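Local coordinates for multicopper oxidase (Uncultured bacterium, PDB 4E9X), which probably couples the one-electron oxidation of substrates to the reduction of dioxygen to water, as a copper-containing, laccase-like multicopper oxidase, at residues His57-His62 against Tyr89-Lys94; His62-Lys67 against Gly99-His104. One frame throughout, in Å; residues are numbered along the deposited sequence.

Contact 1 and contact 2 share H62 and lie side by side in one cupredoxin-type domain, their centres about 10 Å apart. Residues 57-62 carry three copper ligands, and contact 2 adds a fourth, H104. H57 binds one copper together with C105, H112 and M118. H62 and H104 bind a second, and H60 binds a third. H60, H62 and H104 line the pocket of an oxygen molecule. H254 and H204 of the second subunit join these last two sites, so the cluster lies where subunits meet. Strand 60-62 pairs with strand 101-104, and H60 N lies 2.9 Å from H104 O, a probable hydrogen bond. W61 also packs on Y103, with its CE3 3.4 Å from Y103 CB.

Contact 1. Residues His57-His62 against Tyr89-Lys94; sequences HTIHWH and YTYKFK. With CU (copper (II) ion), chain K; CU (copper (II) ion), chain D; CU (copper (II) ion), chain E.
Y91 and I59 make the one hydrogen bond between residues 57-62 and 89-94. I59 N donates to Y91 OH at 3.0 Å. The N-H points almost straight at the oxygen, at 175°. The same hydroxyl is hydrogen-bonded to Q80 OE1, so it ties two parts of the chain together. T58 CB lies beside it, while T58 OG1 is taken by G74 O and H106 N.

The aromatic contacts are centred on W61. Its indole NE1 edge points at the face of Y91 in a T-shaped pair. NE1 of W61 sits 3.5 Å from Y91 CG, and the ring planes meet at 69°. F93 comes to a face of the indole. Its CE2 is 3.7 Å from W61 CD2, and the two rings meet obliquely, neither stacked nor edge-to-face. F93 CG lies between the backbone N and carbonyl carbon (chi1 56°), which turns the ring toward the indole. On the opposite indole face lies I59 CG2, so the ring is held between I59 and F93.

Apolar packing fills in the rest. I59 CB approaches Y91 CE2 at 4.1 Å, and W61 CZ2 comes to 3.9 Å from Y91 CD2. V49 and V47 of strand 44-51 pack beside this cluster.

The metal ligands of residues 57-62 take no part in these contacts. H57 ND1 binds one copper at 2.0 Å, H60 NE2 a second at 1.9 Å, and H62 ND1 a third at 1.9 Å. The CB of H60 points away from strand 88-94, whereas that of W61 points toward it.

The chemistry is therefore divided. Aromatic rings and one hydroxyl join this short segment to strand 88-94, while its histidines serve the coppers.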
loop_
_atom_site.group_PDB
_atom_site.type_symbol
_atom_site.label_atom_id
_atom_site.label_comp_id
_atom_site.label_asym_id
_atom_site.label_seq_id
_atom_site.Cartn_x
_atom_site.Cartn_y
_atom_site.Cartn_z
ATOM N N HIS A 57 -6.943 29.385 2.016
ATOM C CA HIS A 57 -5.921 28.353 1.764
ATOM C C HIS A 57 -4.738 28.574 2.705
ATOM O O HIS A 57 -4.655 29.624 3.351
ATOM C CB HIS A 57 -5.399 28.459 0.308
ATOM C CG HIS A 57 -6.482 28.305 -0.718
ATOM N ND1 HIS A 57 -7.111 27.117 -0.990
ATOM C CD2 HIS A 57 -7.056 29.261 -1.508
ATOM C CE1 HIS A 57 -8.035 27.373 -1.943
ATOM N NE2 HIS A 57 -8.014 28.684 -2.262
ATOM N N THR A 58 -3.792 27.636 2.681
ATOM C CA THR A 58 -2.452 27.837 3.227
ATOM C C THR A 58 -1.438 27.156 2.291
ATOM O O THR A 58 -1.891 26.528 1.333
ATOM C CB THR A 58 -2.240 27.236 4.627
ATOM O OG1 THR A 58 -2.497 25.819 4.542
ATOM C CG2 THR A 58 -3.183 27.847 5.673
ATOM N N ILE A 59 -0.160 27.258 2.583
ATOM C CA ILE A 59 0.781 26.321 1.953
ATOM C C ILE A 59 1.580 25.661 3.069
ATOM O O ILE A 59 2.240 26.353 3.844
ATOM C CB ILE A 59 1.720 26.991 0.958
ATOM C CG1 ILE A 59 0.984 27.824 -0.109
ATOM C CG2 ILE A 59 2.586 25.897 0.276
ATOM C CD1 ILE A 59 1.970 28.363 -1.180
ATOM N N HIS A 60 1.522 24.331 3.097
ATOM C CA HIS A 60 2.409 23.503 3.886
ATOM C C HIS A 60 3.549 22.966 3.021
ATOM O O HIS A 60 3.381 22.562 1.857
ATOM C CB HIS A 60 1.619 22.334 4.493
ATOM C CG HIS A 60 2.523 21.275 5.060
ATOM N ND1 HIS A 60 3.405 21.492 6.101
ATOM C CD2 HIS A 60 2.647 19.960 4.720
ATOM C CE1 HIS A 60 4.072 20.367 6.334
ATOM N NE2 HIS A 60 3.610 19.410 5.526
ATOM N N TRP A 61 4.744 22.950 3.573
ATOM C CA TRP A 61 5.996 22.584 2.890
ATOM C C TRP A 61 6.369 21.205 3.388
ATOM O O TRP A 61 6.949 21.039 4.458
ATOM C CB TRP A 61 7.095 23.651 3.156
ATOM C CG TRP A 61 6.488 25.004 2.852
ATOM C CD1 TRP A 61 5.895 25.823 3.759
ATOM C CD2 TRP A 61 6.396 25.696 1.587
ATOM N NE1 TRP A 61 5.435 26.975 3.138
ATOM C CE2 TRP A 61 5.723 26.941 1.800
ATOM C CE3 TRP A 61 6.825 25.362 0.295
ATOM C CZ2 TRP A 61 5.467 27.857 0.763
ATOM C CZ3 TRP A 61 6.551 26.290 -0.713
ATOM C CH2 TRP A 61 5.899 27.511 -0.524
ATOM N N HIS A 62 5.942 20.176 2.660
ATOM C CA HIS A 62 6.006 18.797 3.113
ATOM C C HIS A 62 7.429 18.317 2.995
ATOM O O HIS A 62 7.960 18.136 1.918
ATOM C CB HIS A 62 4.990 17.979 2.307
ATOM C CG HIS A 62 4.938 16.525 2.743
ATOM N ND1 HIS A 62 3.716 15.890 2.952
ATOM C CD2 HIS A 62 5.896 15.562 2.965
ATOM C CE1 HIS A 62 3.979 14.619 3.272
ATOM N NE2 HIS A 62 5.304 14.438 3.306
ATOM N N TYR A 89 0.219 36.255 2.560
ATOM C CA TYR A 89 0.955 35.692 3.683
ATOM C C TYR A 89 2.360 35.308 3.249
ATOM O O TYR A 89 2.530 34.824 2.125
ATOM C CB TYR A 89 0.195 34.459 4.206
ATOM C CG TYR A 89 0.700 33.894 5.506
ATOM C CD1 TYR A 89 0.209 34.330 6.716
ATOM C CD2 TYR A 89 1.660 32.897 5.554
ATOM C CE1 TYR A 89 0.679 33.791 7.901
ATOM C CE2 TYR A 89 2.130 32.366 6.742
ATOM C CZ TYR A 89 1.633 32.815 7.957
ATOM O OH TYR A 89 2.091 32.288 9.170
ATOM N N THR A 90 3.329 35.492 4.115
ATOM C CA THR A 90 4.727 35.156 3.776
ATOM C C THR A 90 5.254 34.014 4.646
ATOM O O THR A 90 5.188 34.039 5.886
ATOM C CB THR A 90 5.618 36.394 3.955
ATOM O OG1 THR A 90 5.225 37.406 3.001
ATOM C CG2 THR A 90 7.086 36.034 3.733
ATOM N N TYR A 91 5.764 33.020 3.919
ATOM C CA TYR A 91 6.455 31.872 4.512
ATOM C C TYR A 91 7.966 32.112 4.482
ATOM O O TYR A 91 8.418 32.540 3.416
ATOM C CB TYR A 91 6.140 30.571 3.748
ATOM C CG TYR A 91 4.648 30.258 3.895
ATOM C CD1 TYR A 91 4.205 29.609 5.035
ATOM C CD2 TYR A 91 3.700 30.643 2.935
ATOM C CE1 TYR A 91 2.870 29.274 5.261
ATOM C CE2 TYR A 91 2.362 30.351 3.129
ATOM C CZ TYR A 91 1.962 29.680 4.284
ATOM O OH TYR A 91 0.635 29.413 4.481
ATOM N N LYS A 92 8.675 31.794 5.562
ATOM C CA LYS A 92 10.134 31.790 5.540
ATOM C C LYS A 92 10.684 30.536 6.232
ATOM O O LYS A 92 10.266 30.191 7.347
ATOM C CB LYS A 92 10.671 33.033 6.286
ATOM C CG LYS A 92 10.151 34.330 5.728
ATOM C CD LYS A 92 10.897 35.503 6.378
ATOM C CE LYS A 92 10.568 36.816 5.641
ATOM N NZ LYS A 92 11.302 37.988 6.155
ATOM N N PHE A 93 11.600 29.837 5.536
ATOM C CA PHE A 93 12.217 28.650 6.122
ATOM C C PHE A 93 13.585 28.464 5.533
ATOM O O PHE A 93 13.828 28.932 4.410
ATOM C CB PHE A 93 11.353 27.387 5.944
ATOM C CG PHE A 93 10.994 27.091 4.499
ATOM C CD1 PHE A 93 11.823 26.309 3.698
ATOM C CD2 PHE A 93 9.831 27.610 3.973
ATOM C CE1 PHE A 93 11.451 26.079 2.381
ATOM C CE2 PHE A 93 9.460 27.371 2.671
ATOM C CZ PHE A 93 10.279 26.592 1.848
ATOM N N LYS A 94 14.461 27.777 6.251
ATOM C CA LYS A 94 15.720 27.361 5.673
ATOM C C LYS A 94 15.535 25.956 5.127
ATOM O O LYS A 94 14.954 25.069 5.740
ATOM C CB LYS A 94 16.860 27.347 6.709
ATOM C CG LYS A 94 18.258 26.943 6.224
ATOM C CD LYS A 94 19.253 27.026 7.351
ATOM C CE LYS A 94 19.606 28.463 7.664
ATOM N NZ LYS A 94 20.565 29.007 6.645
HETATM CU CU CU K . 3.869 17.622 5.968
HETATM CU CU CU D . -6.718 25.249 -0.291
HETATM CU CU CU E . 1.928 16.541 2.731
#

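Contact 2. Residues His62-Lys67 against Gly99-His104; sequences HGVHQK and GTLWYH. With CU (copper (II) ion), chain E.
H62 and H104 bind the same copper, H62 through ND1 at 1.9 Å and H104 through NE2 at 2.0 Å. Their rings meet rim to rim, neither over the face of the other. H254 of the second subunit is a further ligand. D227 of that subunit hydrogen-bonds H62 NE2, which probably fixes the rotation of the imidazole.

Two backbone bonds make H62 and W102 an antiparallel hydrogen-bonded pair. H62 N reaches W102 O at 2.8 Å but is bent, at 134°. W102 N reaches H62 O at 3.3 Å and is straighter, at 169°.

The W102 indole packs against H62. H62 CB makes a CH-pi contact over its five-membered ring, 3.8 Å from the centroid. W102 NE1 lies over the rim of the H62 imidazole face, 3.2 Å from H62 CG; it makes a weak hydrogen bond to G234 O. W102 CG sits between its backbone N and carbonyl carbon (chi1 63°), which brings the indole over H62. Replacing W102 by an alanine would remove the indole and is likely to open a gap beside the imidazole, leaving this copper ligand less firmly placed.

Farther out, L101 CD1 meets V64 CG2 at 3.8 Å. At G63, a CB would clash with L101 CD2.

Strand 101-104 lies between strands 60-62 and 119-125. L122 of the latter covers V64 and V124 covers L101, and R236 of strand 236-243 packs on W102.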
loop_
_atom_site.group_PDB
_atom_site.type_symbol
_atom_site.label_atom_id
_atom_site.label_comp_id
_atom_site.label_asym_id
_atom_site.label_seq_id
_atom_site.Cartn_x
_atom_site.Cartn_y
_atom_site.Cartn_z
ATOM N N HIS A 62 5.942 20.176 2.660
ATOM C CA HIS A 62 6.006 18.797 3.113
ATOM C C HIS A 62 7.429 18.317 2.995
ATOM O O HIS A 62 7.960 18.136 1.918
ATOM C CB HIS A 62 4.990 17.979 2.307
ATOM C CG HIS A 62 4.938 16.525 2.743
ATOM N ND1 HIS A 62 3.716 15.890 2.952
ATOM C CD2 HIS A 62 5.896 15.562 2.965
ATOM C CE1 HIS A 62 3.979 14.619 3.272
ATOM N NE2 HIS A 62 5.304 14.438 3.306
ATOM N N GLY A 63 7.960 17.950 4.161
ATOM C CA GLY A 63 9.320 17.475 4.294
ATOM C C GLY A 63 10.271 18.539 4.834
ATOM O O GLY A 63 11.364 18.175 5.312
ATOM N N VAL A 64 9.816 19.802 4.809
ATOM C CA VAL A 64 10.636 20.875 5.379
ATOM C C VAL A 64 10.506 20.833 6.868
ATOM O O VAL A 64 9.395 20.826 7.430
ATOM C CB VAL A 64 10.135 22.248 4.831
ATOM C CG1 VAL A 64 10.799 23.426 5.520
ATOM C CG2 VAL A 64 10.394 22.299 3.312
ATOM N N HIS A 65 11.620 20.738 7.599
ATOM C CA HIS A 65 11.446 20.568 9.039
ATOM C C HIS A 65 10.908 21.787 9.753
ATOM O O HIS A 65 10.354 21.641 10.849
ATOM C CB HIS A 65 12.847 20.290 9.634
ATOM C CG HIS A 65 13.403 18.954 9.280
ATOM N ND1 HIS A 65 14.744 18.609 9.479
ATOM C CD2 HIS A 65 12.769 17.865 8.809
ATOM C CE1 HIS A 65 14.904 17.366 9.114
ATOM N NE2 HIS A 65 13.739 16.878 8.701
ATOM N N GLN A 66 11.121 22.973 9.178
ATOM C CA GLN A 66 10.762 24.228 9.843
ATOM C C GLN A 66 11.479 24.350 11.181
ATOM O O GLN A 66 10.883 24.625 12.192
ATOM C CB GLN A 66 9.238 24.357 10.065
ATOM C CG GLN A 66 8.474 24.235 8.745
ATOM C CD GLN A 66 8.590 25.474 7.845
ATOM O OE1 GLN A 66 9.182 26.486 8.187
ATOM N NE2 GLN A 66 8.013 25.321 6.654
ATOM N N LYS A 67 12.786 24.138 11.150
ATOM C CA LYS A 67 13.638 24.185 12.324
ATOM C C LYS A 67 13.641 25.612 12.866
ATOM O O LYS A 67 14.245 26.509 12.254
ATOM C CB LYS A 67 15.053 23.717 11.977
ATOM C CG LYS A 67 16.037 23.496 13.083
ATOM C CD LYS A 67 15.507 22.654 14.239
ATOM C CE LYS A 67 16.475 21.592 14.732
ATOM N NZ LYS A 67 16.408 20.361 13.865
ATOM N N GLY A 99 16.456 16.918 -0.678
ATOM C CA GLY A 99 15.823 15.887 -1.517
ATOM C C GLY A 99 14.536 16.323 -2.171
ATOM O O GLY A 99 14.188 17.513 -2.275
ATOM N N THR A 100 13.765 15.302 -2.571
ATOM C CA THR A 100 12.493 15.504 -3.194
ATOM C C THR A 100 11.426 15.817 -2.138
ATOM O O THR A 100 10.929 14.906 -1.449
ATOM C CB THR A 100 12.063 14.229 -3.936
ATOM O OG1 THR A 100 13.126 13.847 -4.821
ATOM C CG2 THR A 100 10.794 14.465 -4.744
ATOM N N LEU A 101 11.086 17.100 -2.047
ATOM C CA LEU A 101 10.011 17.544 -1.158
ATOM C C LEU A 101 8.845 18.038 -1.997
ATOM O O LEU A 101 8.882 17.982 -3.251
ATOM C CB LEU A 101 10.510 18.683 -0.236
ATOM C CG LEU A 101 11.896 18.442 0.381
ATOM C CD1 LEU A 101 12.238 19.576 1.355
ATOM C CD2 LEU A 101 12.006 17.123 1.089
ATOM N N TRP A 102 7.789 18.522 -1.353
ATOM C CA TRP A 102 6.668 19.081 -2.133
ATOM C C TRP A 102 5.909 20.052 -1.258
ATOM O O TRP A 102 6.216 20.189 -0.086
ATOM C CB TRP A 102 5.792 17.995 -2.690
ATOM C CG TRP A 102 5.039 17.062 -1.781
ATOM C CD1 TRP A 102 5.541 16.275 -0.793
ATOM C CD2 TRP A 102 3.624 16.820 -1.845
ATOM N NE1 TRP A 102 4.491 15.550 -0.223
ATOM C CE2 TRP A 102 3.317 15.868 -0.845
ATOM C CE3 TRP A 102 2.566 17.299 -2.647
ATOM C CZ2 TRP A 102 2.005 15.421 -0.646
ATOM C CZ3 TRP A 102 1.274 16.857 -2.445
ATOM C CH2 TRP A 102 0.993 15.911 -1.432
ATOM N N TYR A 103 4.939 20.722 -1.841
ATOM C CA TYR A 103 4.209 21.729 -1.078
ATOM C C TYR A 103 2.742 21.560 -1.486
ATOM O O TYR A 103 2.431 21.150 -2.623
ATOM C CB TYR A 103 4.766 23.169 -1.270
ATOM C CG TYR A 103 4.630 23.644 -2.713
ATOM C CD1 TYR A 103 3.479 24.282 -3.168
ATOM C CD2 TYR A 103 5.671 23.442 -3.615
ATOM C CE1 TYR A 103 3.362 24.710 -4.489
ATOM C CE2 TYR A 103 5.578 23.855 -4.960
ATOM C CZ TYR A 103 4.433 24.469 -5.360
ATOM O OH TYR A 103 4.267 24.903 -6.673
ATOM N N HIS A 104 1.815 21.904 -0.591
ATOM C CA HIS A 104 0.407 21.728 -0.902
ATOM C C HIS A 104 -0.453 22.516 0.083
ATOM O O HIS A 104 0.019 22.796 1.202
ATOM C CB HIS A 104 -0.019 20.248 -0.865
ATOM C CG HIS A 104 0.220 19.468 0.397
ATOM N ND1 HIS A 104 -0.577 19.536 1.507
ATOM C CD2 HIS A 104 1.203 18.584 0.698
ATOM C CE1 HIS A 104 -0.085 18.710 2.451
ATOM N NE2 HIS A 104 0.986 18.102 1.981
HETATM CU CU CU E . 1.928 16.541 2.731
#